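Local coordinates for regulatory protein of LacI family (PDB 3BBL), which probably regulates transcription as a DNA-binding protein of the LacI family, its periplasmic-binding-protein-like part likely sensing a small-molecule effector, at residues V65-N76 with F88-N97; P157-R165 with H179-P189. One frame throughout, in Å; residues are numbered along the deposited sequence.

The two contacts lie on opposite sides of the chain's centre, 37 Å apart between their own centres, with nearest atoms about 9 Å from each other and no touch. Contact 1 joins neighbouring parallel strands in one half of the bilobed periplasmic-binding-protein fold; contact 2, in the other half, packs the approach to the outermost strand 163-165 against the end of helix 170-181 and the loop after it. Beyond its strands contact 1 reaches the second lobe, where Tyr75 and Ile73 bond Asn141 and Arg138 of helix 138-153. LacI relatives bind effectors in the cleft between lobes, so contact 1 probably lies closer to such a site than contact 2.

Contact 1. Residues V65-N76 with F88-N97; sequences VDGFVLSSINYN and FPFVAFGRSN
Phe68 and Phe90 lie level on adjacent parallel strands, and a ladder of backbone bonds joins them: Phe68 N to Pro89 O, Val91 N to Phe68 O, Leu70 N to Val91 O, and finally Phe93 N to Leu70 O at 2.7 Å, the straightest of the four. One sheet face carries Phe68, Leu70, Phe90 and Ala92. There Leu70 CD1 meets Phe90 CD1 at 4.0 Å, while the Phe68 and Phe88 rings lean together obliquely, planes 54° apart. Phe88 CG is anti to its own N (chi1 -159°), a turn that carries CZ to 3.4 Å from Val65 O, which lies at the ring edge. Past the strands Ile73 takes over: CG2 packs on Ser96 CB at 3.4 Å and CD1 points to Ala92 CB. The Ile73 N gives its hydrogen to a water, 2.6 Å away, that in turn donates to Phe93 O. Gly94 has backbone angles at which a side chain would jam against the preceding carbonyl. Ser96 OG then donates to Asn74 O at 2.5 Å, tying the two loops together. Helix 78-85 connects the strands in a beta-alpha-beta unit, placing Val80 on Leu70 and Leu83 on Phe90; helix 54-61 covers Phe68 and Phe88, helix 243-258 packs on Val91 and Phe93 across the sheet, and strands 6-9 and 104-107 flank the pair.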
loop_
_atom_site.group_PDB
_atom_site.type_symbol
_atom_site.label_atom_id
_atom_site.label_comp_id
_atom_site.label_asym_id
_atom_site.label_seq_id
_atom_site.Cartn_x
_atom_site.Cartn_y
_atom_site.Cartn_z
ATOM N N VAL A 65 -23.035 10.280 -12.027
ATOM C CA VAL A 65 -22.352 9.086 -12.517
ATOM C C VAL A 65 -23.271 8.254 -13.390
ATOM O O VAL A 65 -24.483 8.301 -13.236
ATOM C CB VAL A 65 -21.861 8.189 -11.360
ATOM C CG1 VAL A 65 -20.903 8.961 -10.474
ATOM C CG2 VAL A 65 -23.041 7.687 -10.552
ATOM N N ASP A 66 -22.687 7.488 -14.302
ATOM C CA ASP A 66 -23.467 6.645 -15.195
ATOM C C ASP A 66 -23.434 5.201 -14.717
ATOM O O ASP A 66 -24.187 4.362 -15.201
ATOM C CB ASP A 66 -22.906 6.719 -16.617
ATOM C CG ASP A 66 -22.644 8.139 -17.062
ATOM O OD1 ASP A 66 -23.499 9.013 -16.804
ATOM O OD2 ASP A 66 -21.587 8.383 -17.671
ATOM N N GLY A 67 -22.557 4.917 -13.764
ATOM C CA GLY A 67 -22.433 3.564 -13.252
ATOM C C GLY A 67 -21.501 3.472 -12.058
ATOM O O GLY A 67 -20.815 4.439 -11.704
ATOM N N PHE A 68 -21.476 2.300 -11.436
ATOM C CA PHE A 68 -20.644 2.059 -10.268
ATOM C C PHE A 68 -19.805 0.800 -10.403
ATOM O O PHE A 68 -20.135 -0.120 -11.150
ATOM C CB PHE A 68 -21.509 1.858 -9.026
ATOM C CG PHE A 68 -22.285 3.061 -8.604
ATOM C CD1 PHE A 68 -21.673 4.084 -7.892
ATOM C CD2 PHE A 68 -23.650 3.141 -8.866
ATOM C CE1 PHE A 68 -22.408 5.170 -7.435
ATOM C CE2 PHE A 68 -24.397 4.219 -8.419
ATOM C CZ PHE A 68 -23.777 5.240 -7.699
ATOM N N VAL A 69 -18.710 0.778 -9.660
ATOM C CA VAL A 69 -17.855 -0.387 -9.581
ATOM C C VAL A 69 -17.884 -0.637 -8.076
ATOM O O VAL A 69 -17.753 0.303 -7.290
ATOM C CB VAL A 69 -16.427 -0.100 -10.044
ATOM C CG1 VAL A 69 -15.527 -1.287 -9.700
ATOM C CG2 VAL A 69 -16.410 0.128 -11.549
ATOM N N LEU A 70 -18.108 -1.884 -7.677
ATOM C CA LEU A 70 -18.172 -2.229 -6.260
ATOM C C LEU A 70 -17.061 -3.206 -5.899
ATOM O O LEU A 70 -16.720 -4.074 -6.694
ATOM C CB LEU A 70 -19.524 -2.884 -5.928
ATOM C CG LEU A 70 -20.835 -2.267 -6.428
ATOM C CD1 LEU A 70 -21.976 -3.240 -6.157
ATOM C CD2 LEU A 70 -21.093 -0.928 -5.751
ATOM N N SER A 71 -16.499 -3.055 -4.700
ATOM C CA SER A 71 -15.457 -3.959 -4.210
ATOM C C SER A 71 -15.848 -4.378 -2.792
ATOM O O SER A 71 -16.771 -3.800 -2.219
ATOM C CB SER A 71 -14.079 -3.287 -4.234
ATOM O OG SER A 71 -14.050 -2.110 -3.463
ATOM N N SER A 72 -15.157 -5.373 -2.232
ATOM C CA SER A 72 -15.476 -5.889 -0.896
ATOM C C SER A 72 -16.887 -6.461 -0.925
ATOM O O SER A 72 -17.736 -6.099 -0.111
ATOM C CB SER A 72 -15.415 -4.792 0.172
ATOM O OG SER A 72 -14.084 -4.459 0.499
ATOM N N ILE A 73 -17.134 -7.355 -1.869
ATOM C CA ILE A 73 -18.454 -7.949 -2.009
ATOM C C ILE A 73 -18.699 -9.094 -1.041
ATOM O O ILE A 73 -17.974 -10.081 -1.041
ATOM C CB ILE A 73 -18.678 -8.495 -3.433
ATOM C CG1 ILE A 73 -18.196 -7.479 -4.476
ATOM C CG2 ILE A 73 -20.153 -8.828 -3.625
ATOM C CD1 ILE A 73 -18.942 -6.159 -4.454
ATOM N N ASN A 74 -19.734 -8.957 -0.222
ATOM C CA ASN A 74 -20.104 -10.003 0.727
ATOM C C ASN A 74 -21.284 -10.782 0.166
ATOM O O ASN A 74 -21.798 -10.449 -0.894
ATOM C CB ASN A 74 -20.497 -9.398 2.076
ATOM C CG ASN A 74 -19.305 -8.879 2.847
ATOM O OD1 ASN A 74 -18.293 -9.574 2.990
ATOM N ND2 ASN A 74 -19.414 -7.655 3.357
ATOM N N TYR A 75 -21.701 -11.832 0.863
ATOM C CA TYR A 75 -22.853 -12.610 0.412
ATOM C C TYR A 75 -24.071 -11.705 0.564
ATOM O O TYR A 75 -24.140 -10.911 1.505
ATOM C CB TYR A 75 -23.048 -13.862 1.276
ATOM C CG TYR A 75 -22.027 -14.956 1.072
ATOM C CD1 TYR A 75 -21.134 -15.299 2.087
ATOM C CD2 TYR A 75 -21.978 -15.677 -0.119
ATOM C CE1 TYR A 75 -20.222 -16.337 1.923
ATOM C CE2 TYR A 75 -21.072 -16.719 -0.295
ATOM C CZ TYR A 75 -20.200 -17.045 0.734
ATOM O OH TYR A 75 -19.316 -18.086 0.575
ATOM N N ASN A 76 -25.030 -11.832 -0.351
ATOM C CA ASN A 76 -26.241 -11.009 -0.314
ATOM C C ASN A 76 -25.837 -9.564 -0.029
ATOM O O ASN A 76 -26.291 -8.963 0.948
ATOM C CB ASN A 76 -27.198 -11.479 0.792
ATOM C CG ASN A 76 -27.489 -12.965 0.731
ATOM O OD1 ASN A 76 -27.766 -13.516 -0.336
ATOM N ND2 ASN A 76 -27.438 -13.622 1.888
ATOM N N PHE A 88 -29.732 0.123 -12.382
ATOM C CA PHE A 88 -28.633 1.052 -12.660
ATOM C C PHE A 88 -27.342 0.292 -12.991
ATOM O O PHE A 88 -27.014 -0.700 -12.344
ATOM C CB PHE A 88 -28.392 1.967 -11.458
ATOM C CG PHE A 88 -27.669 3.235 -11.804
ATOM C CD1 PHE A 88 -28.325 4.259 -12.482
ATOM C CD2 PHE A 88 -26.330 3.398 -11.483
ATOM C CE1 PHE A 88 -27.656 5.428 -12.838
ATOM C CE2 PHE A 88 -25.648 4.562 -11.835
ATOM C CZ PHE A 88 -26.312 5.580 -12.514
ATOM N N PRO A 89 -26.585 0.763 -13.997
ATOM C CA PRO A 89 -25.329 0.123 -14.416
ATOM C C PRO A 89 -24.279 -0.018 -13.311
ATOM O O PRO A 89 -24.000 0.930 -12.567
ATOM C CB PRO A 89 -24.830 1.031 -15.539
ATOM C CG PRO A 89 -26.081 1.681 -16.051
ATOM C CD PRO A 89 -26.833 1.980 -14.787
ATOM N N PHE A 90 -23.694 -1.206 -13.214
ATOM C CA PHE A 90 -22.667 -1.455 -12.218
ATOM C C PHE A 90 -21.967 -2.764 -12.501
ATOM O O PHE A 90 -22.533 -3.668 -13.111
ATOM C CB PHE A 90 -23.270 -1.486 -10.809
ATOM C CG PHE A 90 -23.934 -2.789 -10.447
ATOM C CD1 PHE A 90 -23.194 -3.838 -9.902
ATOM C CD2 PHE A 90 -25.303 -2.962 -10.631
ATOM C CE1 PHE A 90 -23.814 -5.043 -9.539
ATOM C CE2 PHE A 90 -25.932 -4.159 -10.273
ATOM C CZ PHE A 90 -25.188 -5.201 -9.727
ATOM N N VAL A 91 -20.719 -2.843 -12.066
ATOM C CA VAL A 91 -19.919 -4.049 -12.210
ATOM C C VAL A 91 -19.347 -4.307 -10.831
ATOM O O VAL A 91 -18.823 -3.397 -10.192
ATOM C CB VAL A 91 -18.754 -3.861 -13.201
ATOM C CG1 VAL A 91 -17.800 -5.040 -13.103
ATOM C CG2 VAL A 91 -19.284 -3.746 -14.613
ATOM N N ALA A 92 -19.475 -5.536 -10.357
ATOM C CA ALA A 92 -18.937 -5.883 -9.049
ATOM C C ALA A 92 -17.591 -6.578 -9.219
ATOM O O ALA A 92 -17.428 -7.426 -10.092
ATOM C CB ALA A 92 -19.903 -6.796 -8.305
ATOM N N PHE A 93 -16.615 -6.181 -8.413
ATOM C CA PHE A 93 -15.305 -6.819 -8.442
ATOM C C PHE A 93 -15.402 -7.876 -7.343
ATOM O O PHE A 93 -15.049 -7.622 -6.190
ATOM C CB PHE A 93 -14.195 -5.823 -8.099
ATOM C CG PHE A 93 -12.820 -6.445 -8.011
ATOM C CD1 PHE A 93 -11.819 -5.850 -7.249
ATOM C CD2 PHE A 93 -12.518 -7.620 -8.697
ATOM C CE1 PHE A 93 -10.549 -6.411 -7.171
ATOM C CE2 PHE A 93 -11.245 -8.188 -8.622
ATOM C CZ PHE A 93 -10.259 -7.579 -7.855
ATOM N N GLY A 94 -15.906 -9.048 -7.709
ATOM C CA GLY A 94 -16.076 -10.125 -6.751
ATOM C C GLY A 94 -17.501 -10.644 -6.781
ATOM O O GLY A 94 -18.444 -9.863 -6.809
ATOM N N ARG A 95 -17.658 -11.964 -6.778
ATOM C CA ARG A 95 -18.975 -12.594 -6.809
ATOM C C ARG A 95 -19.723 -12.474 -5.481
ATOM O O ARG A 95 -19.168 -12.024 -4.480
ATOM C CB ARG A 95 -18.825 -14.070 -7.179
ATOM C CG ARG A 95 -18.367 -14.305 -8.606
ATOM C CD ARG A 95 -17.567 -15.590 -8.731
ATOM N NE ARG A 95 -16.285 -15.483 -8.037
ATOM C CZ ARG A 95 -15.365 -16.439 -8.010
ATOM N NH1 ARG A 95 -15.584 -17.586 -8.634
ATOM N NH2 ARG A 95 -14.220 -16.243 -7.369
ATOM N N SER A 96 -20.991 -12.878 -5.490
ATOM C CA SER A 96 -21.834 -12.841 -4.301
ATOM C C SER A 96 -23.053 -13.732 -4.515
ATOM O O SER A 96 -23.847 -13.497 -5.427
ATOM C CB SER A 96 -22.290 -11.412 -4.017
ATOM O OG SER A 96 -23.117 -11.375 -2.869
ATOM N N ASN A 97 -23.207 -14.754 -3.679
ATOM C CA ASN A 97 -24.337 -15.670 -3.822
ATOM C C ASN A 97 -24.308 -16.384 -5.172
ATOM O O ASN A 97 -24.523 -15.768 -6.220
ATOM C CB ASN A 97 -25.659 -14.919 -3.682
ATOM C CG ASN A 97 -26.154 -14.873 -2.257
ATOM O OD1 ASN A 97 -25.476 -14.355 -1.368
ATOM N ND2 ASN A 97 -27.346 -15.417 -2.027
HETATM O O HOH W 1 -15.185 -8.615 -3.111
#

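Contact 2. Residues P157-R165 with H179-P189; sequences PIETGYILR and HLLDLSPERRP
Tyr162, just before edge strand 163-165, reaches Arg187 and Pro189 in the loop beyond helix 170-181, within a beta-alpha-beta crossover of the periplasmic-binding-protein fold that runs on to strand 191-194 and passes strand 128-132. The apolar contacts are spread along this junction. Leu164 and Leu180 reach toward each other tip to tip, Leu164 CD1 to Leu180 CG at 3.9 Å, and Leu180 CD2 touches the Tyr162 ring at CD2. Pro189 CB lies over one ring face, offset toward the rim and 4.0 Å from Tyr162 CZ, while Leu183 CD1 stands at the edge. Leu180, Tyr162 and Pro189 all rest on Ala129 of strand 128-132. Among the hydrogen bonds, Tyr162 OH donates to Arg187 O at 2.6 Å, coming from above the carbonyl plane, 38° out of it. A leucine in place of Tyr162 has no hydroxyl and no flat ring; it would probably leave Arg187 O without this donor and the packing between Pro189 and Glu159 poorly filled. The charged pair lies on the outer side: Arg187, its chain bent at chi2 and chi3, brings NH2 to Glu159 OE1 at 2.6 Å in a salt bridge, the carboxylate and guanidinium planes turned 41° apart. A water donates to Glu159 OE1 and accepts from Arg187 NH1. That same OE1 sits 3.5 Å above the centre of the Tyr162 ring, on the face opposite Pro189 CB.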
loop_
_atom_site.group_PDB
_atom_site.type_symbol
_atom_site.label_atom_id
_atom_site.label_comp_id
_atom_site.label_asym_id
_atom_site.label_seq_id
_atom_site.Cartn_x
_atom_site.Cartn_y
_atom_site.Cartn_z
ATOM N N PRO A 157 -5.010 -36.574 4.259
ATOM C CA PRO A 157 -5.943 -36.288 5.352
ATOM C C PRO A 157 -6.304 -34.813 5.400
ATOM O O PRO A 157 -5.454 -33.955 5.209
ATOM C CB PRO A 157 -5.156 -36.687 6.590
ATOM C CG PRO A 157 -4.231 -37.740 6.095
ATOM C CD PRO A 157 -3.773 -37.179 4.777
ATOM N N ILE A 158 -7.574 -34.525 5.637
ATOM C CA ILE A 158 -8.036 -33.157 5.773
ATOM C C ILE A 158 -8.443 -33.087 7.236
ATOM O O ILE A 158 -9.576 -33.389 7.600
ATOM C CB ILE A 158 -9.216 -32.885 4.841
ATOM C CG1 ILE A 158 -8.725 -32.969 3.393
ATOM C CG2 ILE A 158 -9.826 -31.535 5.144
ATOM C CD1 ILE A 158 -9.795 -32.788 2.346
ATOM N N GLU A 159 -7.471 -32.726 8.068
ATOM C CA GLU A 159 -7.628 -32.626 9.524
ATOM C C GLU A 159 -8.274 -31.343 9.996
ATOM O O GLU A 159 -7.831 -30.255 9.640
ATOM C CB GLU A 159 -6.266 -32.698 10.203
ATOM C CG GLU A 159 -5.524 -33.987 10.037
ATOM C CD GLU A 159 -4.180 -33.964 10.749
ATOM O OE1 GLU A 159 -4.104 -33.400 11.861
ATOM O OE2 GLU A 159 -3.210 -34.517 10.199
ATOM N N THR A 160 -9.289 -31.475 10.839
ATOM C CA THR A 160 -9.971 -30.307 11.379
ATOM C C THR A 160 -8.979 -29.526 12.235
ATOM O O THR A 160 -9.083 -28.319 12.375
ATOM C CB THR A 160 -11.194 -30.713 12.241
ATOM O OG1 THR A 160 -10.759 -31.441 13.397
ATOM C CG2 THR A 160 -12.138 -31.586 11.439
ATOM N N GLY A 161 -8.008 -30.232 12.799
ATOM C CA GLY A 161 -7.004 -29.592 13.624
ATOM C C GLY A 161 -6.044 -28.758 12.802
ATOM O O GLY A 161 -5.333 -27.919 13.343
ATOM N N TYR A 162 -6.033 -28.989 11.489
ATOM C CA TYR A 162 -5.162 -28.256 10.563
ATOM C C TYR A 162 -5.864 -27.108 9.840
ATOM O O TYR A 162 -5.266 -26.452 8.989
ATOM C CB TYR A 162 -4.601 -29.185 9.498
ATOM C CG TYR A 162 -3.426 -30.014 9.915
ATOM C CD1 TYR A 162 -2.788 -30.835 8.985
ATOM C CD2 TYR A 162 -2.932 -29.976 11.225
ATOM C CE1 TYR A 162 -1.684 -31.603 9.338
ATOM C CE2 TYR A 162 -1.818 -30.740 11.593
ATOM C CZ TYR A 162 -1.202 -31.549 10.639
ATOM O OH TYR A 162 -0.089 -32.276 10.946
ATOM N N ILE A 163 -7.136 -26.886 10.149
ATOM C CA ILE A 163 -7.880 -25.815 9.512
ATOM C C ILE A 163 -8.280 -24.844 10.598
ATOM O O ILE A 163 -9.239 -25.076 11.319
ATOM C CB ILE A 163 -9.138 -26.356 8.798
ATOM C CG1 ILE A 163 -8.722 -27.360 7.730
ATOM C CG2 ILE A 163 -9.916 -25.214 8.154
ATOM C CD1 ILE A 163 -9.882 -27.985 6.994
ATOM N N LEU A 164 -7.533 -23.758 10.719
ATOM C CA LEU A 164 -7.813 -22.769 11.750
ATOM C C LEU A 164 -8.408 -21.509 11.123
ATOM O O LEU A 164 -7.824 -20.918 10.219
ATOM C CB LEU A 164 -6.521 -22.447 12.511
ATOM C CG LEU A 164 -5.704 -23.679 12.942
ATOM C CD1 LEU A 164 -4.480 -23.237 13.708
ATOM C CD2 LEU A 164 -6.550 -24.605 13.809
ATOM N N ARG A 165 -9.581 -21.112 11.603
ATOM C CA ARG A 165 -10.276 -19.940 11.083
ATOM C C ARG A 165 -10.175 -18.746 12.017
ATOM O O ARG A 165 -10.311 -18.881 13.229
ATOM C CB ARG A 165 -11.746 -20.277 10.862
ATOM C CG ARG A 165 -12.002 -21.361 9.841
ATOM C CD ARG A 165 -13.464 -21.748 9.905
ATOM N NE ARG A 165 -13.868 -22.709 8.886
ATOM C CZ ARG A 165 -14.142 -22.394 7.628
ATOM N NH1 ARG A 165 -14.051 -21.134 7.217
ATOM N NH2 ARG A 165 -14.529 -23.345 6.788
ATOM N N HIS A 179 0.174 -22.434 17.918
ATOM C CA HIS A 179 -0.672 -23.534 18.365
ATOM C C HIS A 179 -0.265 -24.799 17.602
ATOM O O HIS A 179 -0.157 -25.871 18.176
ATOM C CB HIS A 179 -2.144 -23.208 18.091
ATOM C CG HIS A 179 -3.073 -24.351 18.350
ATOM N ND1 HIS A 179 -3.391 -24.779 19.622
ATOM C CD2 HIS A 179 -3.758 -25.156 17.500
ATOM C CE1 HIS A 179 -4.234 -25.793 19.545
ATOM N NE2 HIS A 179 -4.472 -26.041 18.270
ATOM N N LEU A 180 -0.032 -24.663 16.303
ATOM C CA LEU A 180 0.366 -25.792 15.466
ATOM C C LEU A 180 1.781 -26.259 15.772
ATOM O O LEU A 180 2.065 -27.448 15.731
ATOM C CB LEU A 180 0.253 -25.424 13.979
ATOM C CG LEU A 180 -1.168 -25.307 13.420
ATOM C CD1 LEU A 180 -1.125 -24.763 12.013
ATOM C CD2 LEU A 180 -1.844 -26.664 13.444
ATOM N N LEU A 181 2.671 -25.321 16.074
ATOM C CA LEU A 181 4.046 -25.674 16.394
ATOM C C LEU A 181 4.146 -26.311 17.785
ATOM O O LEU A 181 5.183 -26.872 18.143
ATOM C CB LEU A 181 4.952 -24.442 16.292
ATOM C CG LEU A 181 5.029 -23.837 14.879
ATOM C CD1 LEU A 181 6.051 -22.716 14.831
ATOM C CD2 LEU A 181 5.398 -24.914 13.877
ATOM N N ASP A 182 3.073 -26.214 18.569
ATOM C CA ASP A 182 3.041 -26.827 19.897
ATOM C C ASP A 182 2.943 -28.342 19.724
ATOM O O ASP A 182 3.159 -29.099 20.679
ATOM C CB ASP A 182 1.833 -26.361 20.726
ATOM C CG ASP A 182 2.042 -24.998 21.376
ATOM O OD1 ASP A 182 3.193 -24.652 21.705
ATOM O OD2 ASP A 182 1.044 -24.275 21.582
ATOM N N LEU A 183 2.585 -28.779 18.516
ATOM C CA LEU A 183 2.479 -30.208 18.241
ATOM C C LEU A 183 3.886 -30.769 18.128
ATOM O O LEU A 183 4.815 -30.051 17.760
ATOM C CB LEU A 183 1.720 -30.455 16.939
ATOM C CG LEU A 183 0.251 -30.021 16.915
ATOM C CD1 LEU A 183 -0.267 -30.055 15.481
ATOM C CD2 LEU A 183 -0.581 -30.923 17.815
ATOM N N SER A 184 4.043 -32.047 18.458
ATOM C CA SER A 184 5.342 -32.710 18.383
ATOM C C SER A 184 5.790 -32.802 16.919
ATOM O O SER A 184 5.006 -32.576 16.013
ATOM C CB SER A 184 5.220 -34.117 18.949
ATOM O OG SER A 184 4.488 -34.930 18.053
ATOM N N PRO A 185 7.063 -33.141 16.673
ATOM C CA PRO A 185 7.570 -33.256 15.302
ATOM C C PRO A 185 6.745 -34.239 14.466
ATOM O O PRO A 185 6.562 -34.050 13.268
ATOM C CB PRO A 185 9.002 -33.742 15.512
ATOM C CG PRO A 185 9.384 -33.101 16.802
ATOM C CD PRO A 185 8.154 -33.322 17.647
ATOM N N GLU A 186 6.246 -35.279 15.114
ATOM C CA GLU A 186 5.443 -36.297 14.453
ATOM C C GLU A 186 4.100 -35.762 13.945
ATOM O O GLU A 186 3.682 -36.094 12.844
ATOM C CB GLU A 186 5.176 -37.484 15.411
ATOM C CG GLU A 186 6.409 -38.223 15.920
ATOM C CD GLU A 186 6.831 -37.794 17.330
ATOM O OE1 GLU A 186 6.612 -36.614 17.685
ATOM O OE2 GLU A 186 7.397 -38.634 18.074
ATOM N N ARG A 187 3.429 -34.937 14.745
ATOM C CA ARG A 187 2.110 -34.407 14.388
ATOM C C ARG A 187 2.100 -33.006 13.798
ATOM O O ARG A 187 1.087 -32.549 13.282
ATOM C CB ARG A 187 1.200 -34.419 15.621
ATOM C CG ARG A 187 0.787 -35.805 16.077
ATOM C CD ARG A 187 -0.645 -36.121 15.665
ATOM N NE ARG A 187 -0.887 -35.772 14.275
ATOM C CZ ARG A 187 -1.835 -34.931 13.863
ATOM N NH1 ARG A 187 -2.651 -34.345 14.737
ATOM N NH2 ARG A 187 -1.953 -34.663 12.570
ATOM N N ARG A 188 3.227 -32.324 13.887
ATOM C CA ARG A 188 3.335 -30.964 13.388
ATOM C C ARG A 188 3.280 -30.879 11.860
ATOM O O ARG A 188 3.849 -31.716 11.167
ATOM C CB ARG A 188 4.645 -30.381 13.910
ATOM C CG ARG A 188 5.053 -29.046 13.354
ATOM C CD ARG A 188 6.466 -28.770 13.818
ATOM N NE ARG A 188 6.568 -28.959 15.264
ATOM C CZ ARG A 188 7.674 -29.341 15.895
ATOM N NH1 ARG A 188 8.785 -29.571 15.200
ATOM N NH2 ARG A 188 7.656 -29.515 17.215
ATOM N N PRO A 189 2.575 -29.874 11.317
ATOM C CA PRO A 189 2.522 -29.765 9.853
ATOM C C PRO A 189 3.878 -29.308 9.321
ATOM O O PRO A 189 4.622 -28.615 10.010
ATOM C CB PRO A 189 1.431 -28.719 9.612
ATOM C CG PRO A 189 1.506 -27.858 10.832
ATOM C CD PRO A 189 1.708 -28.865 11.956
HETATM O O HOH W 2 -4.101 -31.789 14.312
#